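Local coordinates for glycoside hydrolase family protein (Novosphingobium sp. PP1Y, PDB 6Q2F) that probably hydrolyses alpha-L-rhamnosidic bonds, releasing rhamnose from glycosides, at residues 505-510 with 589-594; 582-587 with 597-602; 606-611 with 620-625; 633-638 with 763-768. One frame throughout, in Å; residues are numbered along the deposited sequence.

Contact 1: 505-510 with 589-594; sequences IEVGEA and RPMLGD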
loop_
_atom_site.group_PDB
_atom_site.type_symbol
_atom_site.label_atom_id
_atom_site.label_comp_id
_atom_site.label_asym_id
_atom_site.label_seq_id
_atom_site.Cartn_x
_atom_site.Cartn_y
_atom_site.Cartn_z
ATOM N N ILE A 505 -1.527 -1.725 7.608
ATOM C CA ILE A 505 -2.248 -2.427 8.669
ATOM C C ILE A 505 -2.626 -3.831 8.227
ATOM O O ILE A 505 -3.116 -4.041 7.114
ATOM C CB ILE A 505 -3.489 -1.642 9.131
ATOM C CG1 ILE A 505 -4.062 -2.312 10.382
ATOM C CG2 ILE A 505 -4.549 -1.564 8.048
ATOM C CD1 ILE A 505 -5.031 -1.362 11.167
ATOM N N GLU A 506 -2.365 -4.799 9.103
ATOM C CA GLU A 506 -2.808 -6.178 8.919
ATOM C C GLU A 506 -2.947 -6.777 10.319
ATOM O O GLU A 506 -1.955 -7.217 10.905
ATOM C CB GLU A 506 -1.829 -6.968 8.060
ATOM C CG GLU A 506 -2.323 -8.345 7.680
ATOM C CD GLU A 506 -1.252 -9.158 6.969
ATOM O OE1 GLU A 506 -0.283 -8.564 6.449
ATOM O OE2 GLU A 506 -1.381 -10.402 6.944
ATOM N N VAL A 507 -4.176 -6.763 10.851
ATOM C CA VAL A 507 -4.430 -7.163 12.233
ATOM C C VAL A 507 -5.555 -8.190 12.312
ATOM O O VAL A 507 -6.105 -8.434 13.392
ATOM C CB VAL A 507 -4.746 -5.938 13.109
ATOM C CG1 VAL A 507 -3.528 -5.018 13.189
ATOM C CG2 VAL A 507 -5.993 -5.174 12.579
ATOM N N GLY A 508 -5.898 -8.810 11.187
ATOM C CA GLY A 508 -6.986 -9.778 11.179
ATOM C C GLY A 508 -8.334 -9.117 10.959
ATOM O O GLY A 508 -8.432 -7.919 10.681
ATOM N N GLU A 509 -9.399 -9.911 11.103
ATOM C CA GLU A 509 -10.737 -9.488 10.686
ATOM C C GLU A 509 -11.613 -9.317 11.919
ATOM O O GLU A 509 -12.186 -10.288 12.417
ATOM C CB GLU A 509 -11.349 -10.496 9.714
ATOM C CG GLU A 509 -10.458 -10.844 8.500
ATOM C CD GLU A 509 -9.866 -9.599 7.841
ATOM O OE1 GLU A 509 -10.575 -8.581 7.753
ATOM O OE2 GLU A 509 -8.681 -9.650 7.438
ATOM N N ALA A 510 -11.722 -8.079 12.397
ATOM C CA ALA A 510 -12.557 -7.751 13.543
ATOM C C ALA A 510 -13.867 -7.125 13.069
ATOM O O ALA A 510 -13.896 -6.372 12.088
ATOM C CB ALA A 510 -11.822 -6.797 14.478
ATOM N N ARG A 589 -6.574 -6.225 -0.148
ATOM C CA ARG A 589 -7.642 -5.863 0.776
ATOM C C ARG A 589 -7.485 -6.688 2.044
ATOM O O ARG A 589 -8.178 -7.696 2.240
ATOM C CB ARG A 589 -9.014 -6.062 0.125
ATOM C CG ARG A 589 -10.177 -5.492 0.966
ATOM C CD ARG A 589 -11.505 -5.575 0.230
ATOM N NE ARG A 589 -12.458 -4.612 0.784
ATOM C CZ ARG A 589 -13.678 -4.389 0.308
ATOM N NH1 ARG A 589 -14.127 -5.068 -0.747
ATOM N NH2 ARG A 589 -14.448 -3.479 0.892
ATOM N N PRO A 590 -6.559 -6.299 2.922
ATOM C CA PRO A 590 -6.310 -7.101 4.129
ATOM C C PRO A 590 -7.413 -6.974 5.169
ATOM O O PRO A 590 -7.564 -7.874 6.001
ATOM C CB PRO A 590 -4.985 -6.537 4.653
ATOM C CG PRO A 590 -4.991 -5.136 4.181
ATOM C CD PRO A 590 -5.664 -5.141 2.837
HETATM N N MSE A 591 -8.179 -5.884 5.148
HETATM C CA MSE A 591 -9.308 -5.702 6.065
HETATM C C MSE A 591 -10.263 -4.670 5.473
HETATM O O MSE A 591 -9.962 -4.079 4.434
HETATM C CB MSE A 591 -8.840 -5.236 7.431
HETATM C CG MSE A 591 -8.265 -3.832 7.392
HETATM SE SE MSE A 591 -7.631 -3.112 9.081
HETATM C CE MSE A 591 -9.273 -3.093 10.135
ATOM N N LEU A 592 -11.403 -4.457 6.135
ATOM C CA LEU A 592 -12.323 -3.405 5.728
ATOM C C LEU A 592 -11.681 -2.047 5.946
ATOM O O LEU A 592 -10.827 -1.859 6.819
ATOM C CB LEU A 592 -13.637 -3.484 6.510
ATOM C CG LEU A 592 -14.429 -4.755 6.217
ATOM C CD1 LEU A 592 -15.652 -4.865 7.140
ATOM C CD2 LEU A 592 -14.845 -4.755 4.719
ATOM N N GLY A 593 -12.110 -1.094 5.144
ATOM C CA GLY A 593 -11.608 0.262 5.237
ATOM C C GLY A 593 -11.377 0.845 3.860
ATOM O O GLY A 593 -11.178 0.135 2.873
ATOM N N ASP A 594 -11.412 2.166 3.794
ATOM C CA ASP A 594 -11.118 2.903 2.582
ATOM C C ASP A 594 -9.729 3.518 2.701
ATOM O O ASP A 594 -9.461 4.248 3.655
ATOM C CB ASP A 594 -12.155 3.993 2.345
ATOM C CG ASP A 594 -11.822 4.811 1.115
ATOM O OD1 ASP A 594 -12.063 4.298 0.014
ATOM O OD2 ASP A 594 -11.287 5.920 1.260
HETATM O O HOH W 1 -5.581 -8.692 8.383
HETATM O O HOH W 2 -11.871 -6.272 8.347
#
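Ile505 lays three of its carbons round the selenium of Met591, a selenomethionine: its CG2 lies 3.6 Å from Met591 SE, with CD1 and CG1 only slightly farther away. The two side chains run at about a right angle, which puts the flank of the isoleucine against the bend of the selenomethionine. That bend comes from chi3 (-62°). Val507 CG2 adds a looser apolar touch to the same selenium.

The polar half of the contact belongs to Glu509. Its chain bends at chi2 (-47°), and the carboxylate is thereby carried to the backbone of the other loop, Glu509 OE2 standing 2.5 Å from Pro590 O. Two waters complete this side. One accepts from Gly508 N at 2.8 Å and donates to Pro590 O; the second donates to Glu509 OE1 at 2.7 Å and accepts from Leu592 N at 2.9 Å. The Pro590 ring packs beside the Ile505 carbonyl, with CG the nearest ring atom.

Outside the two loops, helix 543-575 backs the apolar half, Tyr566 touching Ile505 and Leu561 touching Met591. A salt bridge from Arg589 to Glu741 holds the start of 589-594. The loops follow strands 497-502 and 579-582, which are neighbours and parallel; the packing of these loops beyond the strand ends is characteristic of the C-terminal rim of a (beta/alpha)8 barrel.

Contact 2: 582-587 with 597-602; sequences GEALED and AMRSHA. With NA (sodium ion), chain B.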
loop_
_atom_site.group_PDB
_atom_site.type_symbol
_atom_site.label_atom_id
_atom_site.label_comp_id
_atom_site.label_asym_id
_atom_site.label_seq_id
_atom_site.Cartn_x
_atom_site.Cartn_y
_atom_site.Cartn_z
ATOM N N GLY A 582 1.288 8.326 7.434
ATOM C CA GLY A 582 0.202 7.361 7.522
ATOM C C GLY A 582 0.059 6.498 6.284
ATOM O O GLY A 582 -0.367 6.970 5.226
ATOM N N GLU A 583 0.405 5.222 6.421
ATOM C CA GLU A 583 0.126 4.253 5.381
ATOM C C GLU A 583 -1.275 3.711 5.602
ATOM O O GLU A 583 -1.929 4.012 6.598
ATOM C CB GLU A 583 1.158 3.119 5.389
ATOM C CG GLU A 583 2.549 3.537 5.049
ATOM C CD GLU A 583 3.490 2.339 4.812
ATOM O OE1 GLU A 583 3.076 1.179 5.027
ATOM O OE2 GLU A 583 4.641 2.580 4.411
ATOM N N ALA A 584 -1.733 2.884 4.676
ATOM C CA ALA A 584 -3.058 2.301 4.796
ATOM C C ALA A 584 -3.034 0.802 4.544
ATOM O O ALA A 584 -2.378 0.059 5.274
ATOM C CB ALA A 584 -4.036 3.015 3.852
ATOM N N LEU A 585 -3.803 0.331 3.569
ATOM C CA LEU A 585 -3.869 -1.085 3.190
ATOM C C LEU A 585 -2.654 -1.628 2.468
ATOM O O LEU A 585 -2.177 -2.664 2.797
ATOM C CB LEU A 585 -5.155 -1.418 2.437
ATOM C CG LEU A 585 -6.455 -0.943 3.058
ATOM C CD1 LEU A 585 -7.633 -1.192 2.160
ATOM C CD2 LEU A 585 -6.673 -1.555 4.399
ATOM N N GLU A 586 -2.184 -0.867 1.494
ATOM C CA GLU A 586 -0.981 -1.168 0.708
ATOM C C GLU A 586 -1.166 -2.336 -0.249
ATOM O O GLU A 586 -0.932 -2.186 -1.456
ATOM C CB GLU A 586 0.243 -1.442 1.606
ATOM C CG GLU A 586 1.527 -1.695 0.783
ATOM C CD GLU A 586 2.758 -1.953 1.635
ATOM O OE1 GLU A 586 3.398 -2.991 1.401
ATOM O OE2 GLU A 586 3.086 -1.131 2.513
ATOM N N ASP A 587 -1.579 -3.492 0.268
ATOM C CA ASP A 587 -1.529 -4.761 -0.461
ATOM C C ASP A 587 -2.931 -5.370 -0.522
ATOM O O ASP A 587 -3.400 -5.965 0.457
ATOM C CB ASP A 587 -0.528 -5.710 0.209
ATOM C CG ASP A 587 -0.281 -6.985 -0.585
ATOM O OD1 ASP A 587 -0.784 -7.107 -1.717
ATOM O OD2 ASP A 587 0.446 -7.865 -0.068
ATOM N N ALA A 597 -9.660 7.389 3.016
ATOM C CA ALA A 597 -10.169 7.864 4.298
ATOM C C ALA A 597 -9.176 7.555 5.408
ATOM O O ALA A 597 -8.922 8.384 6.284
ATOM C CB ALA A 597 -11.531 7.222 4.579
HETATM N N MSE A 598 -8.568 6.387 5.346
HETATM C CA MSE A 598 -7.611 5.944 6.366
HETATM C C MSE A 598 -6.402 6.878 6.459
HETATM O O MSE A 598 -5.745 6.932 7.491
HETATM C CB MSE A 598 -7.161 4.523 6.066
HETATM C CG MSE A 598 -8.231 3.484 6.328
HETATM SE SE MSE A 598 -7.836 1.864 5.337
HETATM C CE MSE A 598 -6.341 1.275 6.490
ATOM N N ARG A 599 -6.130 7.634 5.392
ATOM C CA ARG A 599 -4.968 8.513 5.379
ATOM C C ARG A 599 -5.333 9.990 5.407
ATOM O O ARG A 599 -4.438 10.835 5.471
ATOM C CB ARG A 599 -4.089 8.200 4.162
ATOM C CG ARG A 599 -3.371 6.861 4.237
ATOM C CD ARG A 599 -2.485 6.536 2.991
ATOM N NE ARG A 599 -3.308 6.081 1.887
ATOM C CZ ARG A 599 -2.883 5.328 0.885
ATOM N NH1 ARG A 599 -1.620 4.931 0.830
ATOM N NH2 ARG A 599 -3.729 4.967 -0.063
ATOM N N SER A 600 -6.624 10.317 5.419
ATOM C CA SER A 600 -7.077 11.692 5.253
ATOM C C SER A 600 -6.739 12.573 6.449
ATOM O O SER A 600 -6.703 13.799 6.319
ATOM C CB SER A 600 -8.591 11.688 5.010
ATOM O OG SER A 600 -9.250 11.127 6.136
ATOM N N HIS A 601 -6.537 11.973 7.613
ATOM C CA HIS A 601 -6.209 12.692 8.839
ATOM C C HIS A 601 -4.714 12.831 9.067
ATOM O O HIS A 601 -4.302 13.609 9.932
ATOM C CB HIS A 601 -6.826 11.982 10.051
ATOM C CG HIS A 601 -8.278 11.659 9.888
ATOM N ND1 HIS A 601 -9.259 12.628 9.886
ATOM C CD2 HIS A 601 -8.920 10.472 9.752
ATOM C CE1 HIS A 601 -10.439 12.053 9.742
ATOM N NE2 HIS A 601 -10.259 10.748 9.650
ATOM N N ALA A 602 -3.907 12.082 8.333
ATOM C CA ALA A 602 -2.475 12.090 8.565
ATOM C C ALA A 602 -1.859 13.339 7.956
ATOM O O ALA A 602 -2.383 13.915 7.002
ATOM C CB ALA A 602 -1.817 10.841 7.972
HETATM NA NA NA B . 4.138 -0.985 4.649
HETATM O O HOH W 3 -2.922 6.480 7.660
#
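Met598, a selenomethionine, curls its terminal methyl onto Leu585, with Met598 CE 3.5 Å from Leu585 CD2. The turn lies at chi3 (74°), after a chain that is nearly straight through chi2, and the two side chains meet at about a right angle. The same methyl comes within 3.9 Å of Ala584 CB.

Arg599 uses a different shape. It is extended at chi2 and then folds at chi3 (-78°), which turns one face of the guanidinium to Ala584: CB of that alanine sits 3.7 Å above the plane, displaced toward the rim of the group. Lower down the chain, Arg599 CD lies 3.1 Å from Gly582 O. The polar end has its partners beyond these segments: NE donates to Asp595 O, and NH1 reaches both Asp625 in a salt bridge and Met606 O. Ala602 CB packs on Gly582 at the other end of the contact, and a water donates to both Glu583 O and Met598 O, each at 2.9 Å.

While Ala584 points at segment 597-602, the Glu583 side chain leaves the backbone away from it. Glu583 and Glu586 both extend beyond CG to the sodium ion, which lies 2.4 Å from Glu583 OE1 and equally far from Glu586 OE2. Asp503, Ser504 and Glu644 complete the site. The chemistry is thus divided: apolar and guanidinium groups pack on the backbone between the two glutamates, consistent with a fixed loop, whereas the cation would offset the negative charge that several carboxylates concentrate in this buried place.

Contact 3: 606-611 with 620-625; sequences MAALWT and QTLIAD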
loop_
_atom_site.group_PDB
_atom_site.type_symbol
_atom_site.label_atom_id
_atom_site.label_comp_id
_atom_site.label_asym_id
_atom_site.label_seq_id
_atom_site.Cartn_x
_atom_site.Cartn_y
_atom_site.Cartn_z
HETATM N N MSE A 606 1.012 8.172 3.027
HETATM C CA MSE A 606 2.157 7.370 2.711
HETATM C C MSE A 606 1.750 6.060 2.048
HETATM O O MSE A 606 0.727 5.458 2.378
HETATM C CB MSE A 606 2.974 7.077 3.996
HETATM C CG MSE A 606 4.315 6.444 3.699
HETATM SE SE MSE A 606 5.367 6.479 5.317
HETATM C CE MSE A 606 6.982 5.555 4.689
ATOM N N ALA A 607 2.568 5.644 1.090
ATOM C CA ALA A 607 2.354 4.408 0.351
ATOM C C ALA A 607 3.691 3.671 0.304
ATOM O O ALA A 607 4.603 3.943 1.091
ATOM C CB ALA A 607 1.780 4.735 -1.032
ATOM N N ALA A 608 3.813 2.716 -0.618
ATOM C CA ALA A 608 5.011 1.893 -0.739
ATOM C C ALA A 608 5.257 1.564 -2.211
ATOM O O ALA A 608 4.332 1.565 -3.032
ATOM C CB ALA A 608 4.900 0.579 0.074
ATOM N N LEU A 609 6.517 1.282 -2.542
ATOM C CA LEU A 609 6.857 0.717 -3.849
ATOM C C LEU A 609 8.045 -0.215 -3.705
ATOM O O LEU A 609 9.079 0.184 -3.169
ATOM C CB LEU A 609 7.184 1.784 -4.906
ATOM C CG LEU A 609 7.640 1.039 -6.183
ATOM C CD1 LEU A 609 6.446 0.393 -6.947
ATOM C CD2 LEU A 609 8.501 1.886 -7.130
ATOM N N TRP A 610 7.890 -1.441 -4.195
ATOM C CA TRP A 610 8.958 -2.428 -4.198
ATOM C C TRP A 610 9.726 -2.374 -5.520
ATOM O O TRP A 610 9.186 -1.992 -6.560
ATOM C CB TRP A 610 8.398 -3.838 -4.001
ATOM C CG TRP A 610 7.957 -4.151 -2.598
ATOM C CD1 TRP A 610 7.346 -3.308 -1.722
ATOM C CD2 TRP A 610 8.100 -5.397 -1.923
ATOM N NE1 TRP A 610 7.105 -3.950 -0.543
ATOM C CE2 TRP A 610 7.561 -5.238 -0.641
ATOM C CE3 TRP A 610 8.638 -6.637 -2.281
ATOM C CZ2 TRP A 610 7.530 -6.274 0.290
ATOM C CZ3 TRP A 610 8.615 -7.662 -1.353
ATOM C CH2 TRP A 610 8.064 -7.471 -0.081
ATOM N N THR A 611 11.005 -2.740 -5.468
ATOM C CA THR A 611 11.745 -2.927 -6.701
ATOM C C THR A 611 11.119 -4.064 -7.498
ATOM O O THR A 611 10.455 -4.955 -6.956
ATOM C CB THR A 611 13.209 -3.225 -6.409
ATOM O OG1 THR A 611 13.317 -4.518 -5.811
ATOM C CG2 THR A 611 13.769 -2.153 -5.458
ATOM N N GLN A 620 0.971 -4.079 -9.050
ATOM C CA GLN A 620 -0.117 -3.143 -9.334
ATOM C C GLN A 620 -0.710 -2.563 -8.053
ATOM O O GLN A 620 -1.040 -1.376 -8.005
ATOM C CB GLN A 620 -1.194 -3.833 -10.164
ATOM C CG GLN A 620 -0.691 -4.241 -11.559
ATOM C CD GLN A 620 -0.178 -3.058 -12.357
ATOM O OE1 GLN A 620 -0.805 -2.001 -12.395
ATOM N NE2 GLN A 620 0.977 -3.222 -12.981
ATOM N N THR A 621 -0.822 -3.371 -6.992
ATOM C CA THR A 621 -1.435 -2.858 -5.770
ATOM C C THR A 621 -0.663 -1.662 -5.224
ATOM O O THR A 621 -1.246 -0.785 -4.572
ATOM C CB THR A 621 -1.540 -3.971 -4.720
ATOM O OG1 THR A 621 -2.286 -3.498 -3.593
ATOM C CG2 THR A 621 -0.152 -4.457 -4.264
ATOM N N LEU A 622 0.638 -1.602 -5.498
ATOM C CA LEU A 622 1.471 -0.514 -5.002
ATOM C C LEU A 622 1.324 0.743 -5.850
ATOM O O LEU A 622 1.562 1.846 -5.356
ATOM C CB LEU A 622 2.934 -0.970 -4.950
ATOM C CG LEU A 622 3.173 -2.175 -4.023
ATOM C CD1 LEU A 622 4.656 -2.484 -3.860
ATOM C CD2 LEU A 622 2.560 -1.897 -2.672
ATOM N N ILE A 623 0.970 0.592 -7.127
ATOM C CA ILE A 623 0.604 1.750 -7.944
ATOM C C ILE A 623 -0.669 2.388 -7.391
ATOM O O ILE A 623 -0.725 3.592 -7.134
ATOM C CB ILE A 623 0.430 1.337 -9.418
ATOM C CG1 ILE A 623 1.705 0.674 -9.991
ATOM C CG2 ILE A 623 -0.053 2.524 -10.247
ATOM C CD1 ILE A 623 2.978 1.502 -9.897
ATOM N N ALA A 624 -1.706 1.568 -7.186
ATOM C CA ALA A 624 -2.942 2.056 -6.568
ATOM C C ALA A 624 -2.680 2.649 -5.189
ATOM O O ALA A 624 -3.226 3.704 -4.850
ATOM C CB ALA A 624 -3.964 0.920 -6.476
ATOM N N ASP A 625 -1.819 1.995 -4.400
ATOM C CA ASP A 625 -1.493 2.486 -3.062
ATOM C C ASP A 625 -0.937 3.906 -3.121
ATOM O O ASP A 625 -1.366 4.794 -2.366
ATOM C CB ASP A 625 -0.490 1.531 -2.401
ATOM C CG ASP A 625 -0.208 1.877 -0.945
ATOM O OD1 ASP A 625 -1.109 2.412 -0.265
ATOM O OD2 ASP A 625 0.941 1.626 -0.495
#
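The indole of Trp610 is met by Leu622 CD1, which approaches obliquely and lies 3.5 Å from Trp610 CD1. Arg619 is a further neighbour of this indole, in a cation-pi contact. The other flat group, the carboxylate of Asp625, is pressed to the strand backbone: OD2 lies 3.2 Å from Ala607 CA and 3.3 Å from Ala607 CB. It also takes a weak hydrogen bond from Ala608 N, 3.1 Å to Asp625 OD2, with a bent N-H...O angle of 121°. The carboxylate reaches the strand because CG stands opposite the Asp625 backbone N (chi1 -174°).

Between these two groups Leu622 fills the middle. Its CB sits 3.5 Å from Ala608 O and 4.3 Å from Leu609 CD1, while its CD1 branch extends to the Trp610 end. The segments run in nearly opposed directions, strand 606-610 and helix 620-625 making 152° with their axes 7.2 Å apart at closest. Ala607, whose methyl faces the helix, keeps the bulk between them small.

The pair forms the first half of the beta-alpha-beta unit that ends in strand 642-649. The chemistry suggests that pairing with Arg599, the stronger partner of this buried carboxylate, does most to position Asp625, with the weak strand bond secondary and Leu622 supplying the apolar contact.

Contact 4: 633-638 with 763-768; sequences AHLYGQ and DYINFN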
loop_
_atom_site.group_PDB
_atom_site.type_symbol
_atom_site.label_atom_id
_atom_site.label_comp_id
_atom_site.label_asym_id
_atom_site.label_seq_id
_atom_site.Cartn_x
_atom_site.Cartn_y
_atom_site.Cartn_z
ATOM N N ALA A 633 -3.312 13.626 -0.449
ATOM C CA ALA A 633 -2.532 14.835 -0.219
ATOM C C ALA A 633 -3.001 15.990 -1.099
ATOM O O ALA A 633 -2.925 17.149 -0.692
ATOM C CB ALA A 633 -1.051 14.555 -0.454
ATOM N N HIS A 634 -3.450 15.697 -2.322
ATOM C CA HIS A 634 -3.943 16.760 -3.194
ATOM C C HIS A 634 -5.281 17.292 -2.689
ATOM O O HIS A 634 -5.486 18.508 -2.601
ATOM C CB HIS A 634 -4.085 16.254 -4.639
ATOM C CG HIS A 634 -2.825 15.699 -5.227
ATOM N ND1 HIS A 634 -2.830 14.893 -6.346
ATOM C CD2 HIS A 634 -1.526 15.825 -4.861
ATOM C CE1 HIS A 634 -1.591 14.540 -6.644
ATOM N NE2 HIS A 634 -0.779 15.102 -5.764
ATOM N N LEU A 635 -6.196 16.390 -2.349
ATOM C CA LEU A 635 -7.535 16.798 -1.948
ATOM C C LEU A 635 -7.554 17.405 -0.550
ATOM O O LEU A 635 -8.142 18.473 -0.356
ATOM C CB LEU A 635 -8.484 15.604 -2.047
ATOM C CG LEU A 635 -8.820 15.401 -3.522
ATOM C CD1 LEU A 635 -8.998 13.950 -3.815
ATOM C CD2 LEU A 635 -10.099 16.168 -3.869
ATOM N N TYR A 636 -6.888 16.779 0.427
ATOM C CA TYR A 636 -6.993 17.262 1.800
ATOM C C TYR A 636 -5.902 18.257 2.165
ATOM O O TYR A 636 -5.888 18.742 3.299
ATOM C CB TYR A 636 -7.015 16.077 2.785
ATOM C CG TYR A 636 -8.296 15.283 2.646
ATOM C CD1 TYR A 636 -8.417 14.302 1.667
ATOM C CD2 TYR A 636 -9.407 15.541 3.474
ATOM C CE1 TYR A 636 -9.594 13.591 1.517
ATOM C CE2 TYR A 636 -10.604 14.840 3.314
ATOM C CZ TYR A 636 -10.688 13.866 2.344
ATOM O OH TYR A 636 -11.842 13.153 2.171
ATOM N N GLY A 637 -5.006 18.583 1.233
ATOM C CA GLY A 637 -4.088 19.688 1.418
ATOM C C GLY A 637 -2.817 19.386 2.180
ATOM O O GLY A 637 -2.082 20.318 2.515
ATOM N N GLN A 638 -2.505 18.130 2.424
ATOM C CA GLN A 638 -1.259 17.776 3.064
ATOM C C GLN A 638 -0.089 18.129 2.158
ATOM O O GLN A 638 0.929 18.539 2.618
ATOM C CB GLN A 638 -1.219 16.321 3.468
ATOM C CG GLN A 638 -2.214 15.943 4.522
ATOM C CD GLN A 638 -3.483 15.392 3.951
ATOM O OE1 GLN A 638 -3.845 15.681 2.832
ATOM N NE2 GLN A 638 -4.137 14.578 4.701
ATOM N N ASP A 763 -6.968 12.641 -10.010
ATOM C CA ASP A 763 -6.976 12.220 -8.618
ATOM C C ASP A 763 -8.146 11.268 -8.416
ATOM O O ASP A 763 -9.193 11.404 -9.066
ATOM C CB ASP A 763 -7.165 13.414 -7.661
ATOM C CG ASP A 763 -5.968 14.340 -7.606
ATOM O OD1 ASP A 763 -4.834 13.843 -7.751
ATOM O OD2 ASP A 763 -6.177 15.566 -7.398
ATOM N N TYR A 764 -7.984 10.315 -7.509
ATOM C CA TYR A 764 -9.141 9.585 -7.020
ATOM C C TYR A 764 -9.862 10.427 -5.975
ATOM O O TYR A 764 -9.231 11.157 -5.202
ATOM C CB TYR A 764 -8.734 8.264 -6.384
ATOM C CG TYR A 764 -8.212 7.246 -7.351
ATOM C CD1 TYR A 764 -9.026 6.744 -8.358
ATOM C CD2 TYR A 764 -6.914 6.764 -7.249
ATOM C CE1 TYR A 764 -8.563 5.788 -9.243
ATOM C CE2 TYR A 764 -6.445 5.805 -8.128
ATOM C CZ TYR A 764 -7.271 5.324 -9.118
ATOM O OH TYR A 764 -6.795 4.387 -9.992
ATOM N N ILE A 765 -11.192 10.324 -5.951
ATOM C CA ILE A 765 -12.006 10.889 -4.877
ATOM C C ILE A 765 -12.887 9.778 -4.335
ATOM O O ILE A 765 -13.422 8.969 -5.104
ATOM C CB ILE A 765 -12.878 12.084 -5.331
ATOM C CG1 ILE A 765 -13.792 11.701 -6.491
ATOM C CG2 ILE A 765 -12.029 13.251 -5.748
ATOM C CD1 ILE A 765 -14.876 12.774 -6.759
ATOM N N ASN A 766 -13.005 9.713 -3.013
ATOM C CA ASN A 766 -13.869 8.761 -2.344
ATOM C C ASN A 766 -15.151 9.462 -1.905
ATOM O O ASN A 766 -15.406 10.627 -2.245
ATOM C CB ASN A 766 -13.121 8.109 -1.171
ATOM C CG ASN A 766 -12.792 9.094 -0.054
ATOM O OD1 ASN A 766 -12.893 10.309 -0.229
ATOM N ND2 ASN A 766 -12.364 8.565 1.097
ATOM N N PHE A 767 -15.988 8.746 -1.151
ATOM C CA PHE A 767 -17.270 9.315 -0.750
ATOM C C PHE A 767 -17.072 10.587 0.067
ATOM O O PHE A 767 -17.745 11.594 -0.180
ATOM C CB PHE A 767 -18.081 8.262 0.017
ATOM C CG PHE A 767 -19.354 8.787 0.650
ATOM C CD1 PHE A 767 -20.560 8.758 -0.045
ATOM C CD2 PHE A 767 -19.342 9.269 1.950
ATOM C CE1 PHE A 767 -21.741 9.224 0.544
ATOM C CE2 PHE A 767 -20.524 9.740 2.566
ATOM C CZ PHE A 767 -21.725 9.705 1.862
ATOM N N ASN A 768 -16.137 10.576 1.022
ATOM C CA ASN A 768 -15.932 11.757 1.865
ATOM C C ASN A 768 -15.479 12.954 1.038
ATOM O O ASN A 768 -15.976 14.070 1.216
ATOM C CB ASN A 768 -14.901 11.501 2.970
ATOM C CG ASN A 768 -14.661 12.763 3.819
ATOM O OD1 ASN A 768 -13.761 13.568 3.533
ATOM N ND2 ASN A 768 -15.506 12.968 4.823
HETATM O O HOH W 4 -11.506 10.424 2.842
#
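The C-terminal end of barrel helix 620-636 meets strand 762-765, which belongs to a second, mixed sheet, and the start of the helix after it. Three consecutive residues, 634-636, make the joint. His634 ND1 donates to Asp763 OD1 at 2.7 Å and 168°; the oxygen lies close to the imidazole plane, while the donor reaches it on the syn side, out of the carboxylate plane by 30°. The bond thus spans ring and carboxylate planes turned 46° apart. Asp763 OD2 has its own partner in the hydroxyl of Tyr789.

Leu635 follows with its CD1 branch against Ile765, Leu635 CD1 to Ile765 CG2 3.7 Å, the side chains crossing at about a right angle. Tyr636 comes to Asn768 with its hydroxyl end, and Asn768 OD1 lies near the plane of the ring at its edge. The Tyr636 OH to Asn768 OD1 distance, 2.4 Å, is very short and its exact value doubtful. A water donates to Tyr636 OH at 2.8 Å and accepts from Asn766 ND2 at 2.7 Å, linking the tyrosine to the turn.

Gly637, with positive phi, leaves helical geometry directly after Tyr636. Asn766 ND2 also reaches Asp594, while its OD1 accepts from Ala769 N: this is an asparagine N-cap of helix 767-773 at a strand-to-helix junction, packed against the end of a helix of the (beta/alpha)8 barrel.

Overall arrangement
Contact 2 is the hub. It supplies two ligands of the sodium ion; contact 3 lies beside the site, the Ala608 side chain about 5 Å from the ion, and contact 1 lies farther off, the Ile505 side chain about 9 Å away. The centre of contact 2 is 12 Å from each of the other three, and it touches them all: Ile505 N meets Ala584 O at 3.1 Å, Arg599 NH1 meets Asp625 OD1 at 2.8 Å, and Gln638 NE2 meets Ala602 O at 3.0 Å. Contacts 3 and 4 share helix 620-636 without touching, centres 17 Å apart. Contact 4 joins that barrel helix to the mixed sheet that contains strand 762-765.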